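Local coordinates for protein GTP binding regulator (Thermotoga maritima, PDB 1VR8) that is of unknown function, though its fold resembles that of the Ran-binding protein Mog1p, consistent with a possible role in regulating GTP-binding proteins, at residues A[85-90]-A[100-105]. Residues are numbered along the deposited sequence; the frame is centred on the assembly and turned at random.
Sequences VSIRSV and STVSNG. With AZI (azide ion), chain B.
Ser89 and Ser100 form an antiparallel hydrogen-bonded pair near the open end of the beta hairpin made by strands 88-92 and 96-103. Ser89 N gives its hydrogen to Ser100 O at 2.9 Å, with an angle of 161° at the hydrogen. Ser100 N returns a bond of 2.9 Å to Ser89 O. Both serine side chains project from the same face of the sheet. An azide ion, probably from the crystallisation liquor, lies beside them. Ser100 OG donates to its N1 at 2.9 Å, while Ser89 OG lies 3.7 Å from N2 and N3 of the azide.

Beyond this pair direct backbone hydrogen bonds give way to a side chain and a water. Thr101 OG1 donates to Ile87 O across 2.5 Å, which is unusually short, and the exact length is doubtful. The hydroxyl reaches the neighbouring segment because OG1 stands anti to the backbone N (chi1 -172°). Next along, a water accepts from Ser86 N and donates to Val102 O. It thus bridges the two backbones where no direct bond joins them.

The packing is thin, and the contact lies at the surface. Val85 crosses the Thr101 side chain at about a right angle and covers the hydroxyl, its CB 3.2 Å from Thr101 OG1. On the serine face, the CG2 methyls of Ile87 and Val102 just meet. In the conformer described, Arg88 projects from the Thr101 face and makes a cation-pi contact with Phe99; a second conformer is also modelled. Thr101 also bonds through its backbone to Ile108 of strand 106-113, which ties the hairpin to the rest of the antiparallel sheet. At the far end, Val85 CG1 lies 4.0 Å from Ser103 CB.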
ATOM      1  N   VAL A  85      -5.354 -17.635   1.746  1.00 38.74           N
ATOM      2  CA  VAL A  85      -6.664 -17.017   1.478  1.00 35.79           C
ATOM      3  C   VAL A  85      -7.627 -17.951   0.737  1.00 34.01           C
ATOM      4  O   VAL A  85      -7.229 -18.886   0.036  1.00 35.22           O
ATOM      5  CB  VAL A  85      -6.557 -15.657   0.721  1.00 34.63           C
ATOM      6  CG1 VAL A  85      -5.467 -14.770   1.336  1.00 34.16           C
ATOM      7  CG2 VAL A  85      -6.324 -15.835  -0.761  1.00 35.23           C
ATOM      8  N   SER A  86      -8.910 -17.685   0.942  1.00 27.68           N
ATOM      9  CA  SER A  86      -9.982 -18.419   0.318  1.00 24.59           C
ATOM     10  C   SER A  86     -10.602 -17.581  -0.803  1.00 22.07           C
ATOM     11  O   SER A  86     -10.954 -18.108  -1.838  1.00 20.85           O
ATOM     12  CB  SER A  86     -11.029 -18.772   1.376  1.00 23.36           C
ATOM     13  OG  SER A  86     -10.512 -19.743   2.273  1.00 22.05           O
ATOM     14  N   ILE A  87     -10.732 -16.284  -0.569  1.00 20.63           N
ATOM     15  CA  ILE A  87     -11.330 -15.371  -1.535  1.00 22.53           C
ATOM     16  C   ILE A  87     -10.357 -14.285  -1.986  1.00 21.95           C
ATOM     17  O   ILE A  87      -9.551 -13.736  -1.219  1.00 22.93           O
ATOM     18  CB  ILE A  87     -12.607 -14.693  -0.949  1.00 25.10           C
ATOM     19  CG1 ILE A  87     -13.402 -13.926  -2.025  1.00 27.47           C
ATOM     20  CG2 ILE A  87     -12.237 -13.736   0.184  1.00 26.62           C
ATOM     21  CD1 ILE A  87     -14.069 -14.800  -3.040  1.00 26.02           C
ATOM     22  N   ARG A  88     -10.476 -13.907  -3.241  1.00 22.03           N
ATOM     23  CA  ARG A  88      -9.660 -12.850  -3.797  0.70 25.00           C
ATOM     24  C   ARG A  88     -10.388 -12.117  -4.925  1.00 23.13           C
ATOM     25  O   ARG A  88     -11.121 -12.745  -5.684  1.00 21.12           O
ATOM     26  CB  ARG A  88      -8.377 -13.470  -4.353  0.70 26.07           C
ATOM     27  CG  ARG A  88      -7.329 -12.479  -4.818  0.70 30.31           C
ATOM     28  CD  ARG A  88      -6.148 -13.252  -5.417  0.70 31.55           C
ATOM     29  NE  ARG A  88      -5.426 -14.009  -4.387  0.70 34.32           N
ATOM     30  CZ  ARG A  88      -4.424 -13.540  -3.645  0.70 34.96           C
ATOM     31  NH1 ARG A  88      -3.968 -12.316  -3.813  0.70 35.72           N
ATOM     32  NH2 ARG A  88      -3.846 -14.328  -2.732  0.70 39.18           N
ATOM     33  N   SER A  89     -10.143 -10.817  -5.034  1.00 23.04           N
ATOM     34  CA  SER A  89     -10.632 -10.007  -6.154  1.00 26.19           C
ATOM     35  C   SER A  89      -9.419  -9.329  -6.766  1.00 22.81           C
ATOM     36  O   SER A  89      -8.641  -8.695  -6.053  1.00 22.97           O
ATOM     37  CB  SER A  89     -11.614  -8.946  -5.684  1.00 29.23           C
ATOM     38  OG  SER A  89     -12.072  -8.206  -6.811  1.00 37.45           O
ATOM     39  N   VAL A  90      -9.264  -9.425  -8.084  1.00 20.61           N
ATOM     40  CA  VAL A  90      -8.046  -8.947  -8.744  1.00 20.30           C
ATOM     41  C   VAL A  90      -8.363  -8.129 -10.007  1.00 21.87           C
ATOM     42  O   VAL A  90      -9.047  -8.611 -10.890  1.00 23.02           O
ATOM     43  CB  VAL A  90      -7.133 -10.128  -9.191  1.00 24.33           C
ATOM     44  CG1 VAL A  90      -5.746  -9.611  -9.636  1.00 24.34           C
ATOM     45  CG2 VAL A  90      -6.961 -11.125  -8.057  1.00 29.12           C
ATOM     46  N   SER A 100      -7.773  -7.327  -3.593  1.00 20.47           N
ATOM     47  CA  SER A 100      -8.288  -7.355  -2.231  1.00 22.31           C
ATOM     48  C   SER A 100      -8.542  -8.783  -1.805  1.00 22.41           C
ATOM     49  O   SER A 100      -9.090  -9.593  -2.575  1.00 20.97           O
ATOM     50  CB  SER A 100      -9.598  -6.576  -2.128  1.00 26.43           C
ATOM     51  OG  SER A 100      -9.375  -5.214  -2.480  1.00 32.18           O
ATOM     52  N   THR A 101      -8.204  -9.095  -0.561  1.00 21.57           N
ATOM     53  CA  THR A 101      -8.421 -10.426  -0.050  1.00 22.01           C
ATOM     54  C   THR A 101      -8.576 -10.380   1.475  1.00 19.97           C
ATOM     55  O   THR A 101      -8.529  -9.309   2.090  1.00 22.28           O
ATOM     56  CB  THR A 101      -7.263 -11.370  -0.495  1.00 21.61           C
ATOM     57  OG1 THR A 101      -7.573 -12.717  -0.153  1.00 25.22           O
ATOM     58  CG2 THR A 101      -5.942 -10.955   0.113  1.00 23.73           C
ATOM     59  N   VAL A 102      -8.779 -11.545   2.048  1.00 22.31           N
ATOM     60  CA  VAL A 102      -8.932 -11.674   3.496  1.00 22.29           C
ATOM     61  C   VAL A 102      -8.101 -12.866   3.946  1.00 22.80           C
ATOM     62  O   VAL A 102      -8.197 -13.905   3.345  1.00 21.20           O
ATOM     63  CB  VAL A 102     -10.409 -11.932   3.858  1.00 25.65           C
ATOM     64  CG1 VAL A 102     -10.561 -11.984   5.363  1.00 27.97           C
ATOM     65  CG2 VAL A 102     -11.265 -10.834   3.301  1.00 27.70           C
ATOM     66  N   SER A 103      -7.318 -12.703   5.008  1.00 24.01           N
ATOM     67  CA  SER A 103      -6.497 -13.794   5.533  1.00 27.47           C
ATOM     68  C   SER A 103      -6.618 -13.851   7.047  1.00 26.11           C
ATOM     69  O   SER A 103      -6.256 -12.910   7.710  1.00 26.07           O
ATOM     70  CB  SER A 103      -5.016 -13.577   5.172  1.00 28.83           C
ATOM     71  OG  SER A 103      -4.256 -14.678   5.680  1.00 30.71           O
ATOM     72  N   ASN A 104      -7.183 -14.928   7.563  1.00 26.20           N
ATOM     73  CA  ASN A 104      -7.355 -15.117   9.014  1.00 29.48           C
ATOM     74  C   ASN A 104      -7.817 -13.841   9.714  1.00 28.91           C
ATOM     75  O   ASN A 104      -7.189 -13.337  10.642  1.00 29.36           O
ATOM     76  CB  ASN A 104      -6.076 -15.691   9.620  1.00 32.76           C
ATOM     77  CG  ASN A 104      -5.739 -17.097   9.070  1.00 35.04           C
ATOM     78  OD1 ASN A 104      -6.622 -17.916   8.744  1.00 37.51           O
ATOM     79  ND2 ASN A 104      -4.447 -17.367   8.946  1.00 41.75           N
ATOM     80  N   GLY A 105      -8.912 -13.280   9.205  1.00 27.37           N
ATOM     81  CA  GLY A 105      -9.537 -12.135   9.843  1.00 26.77           C
ATOM     82  C   GLY A 105      -9.077 -10.775   9.386  1.00 27.04           C
ATOM     83  O   GLY A 105      -9.711  -9.783   9.734  1.00 27.09           O
TER
HETATM   84  N1  AZI B   1     -10.345  -4.985  -5.189  1.00 26.08           N
HETATM   85  N2  AZI B   1      -9.992  -5.236  -6.273  1.00 38.66           N
HETATM   86  N3  AZI B   1      -9.657  -5.454  -7.370  1.00 33.65           N
HETATM   87  O   HOH W   1      -9.966 -15.510   2.327  1.00 23.20           O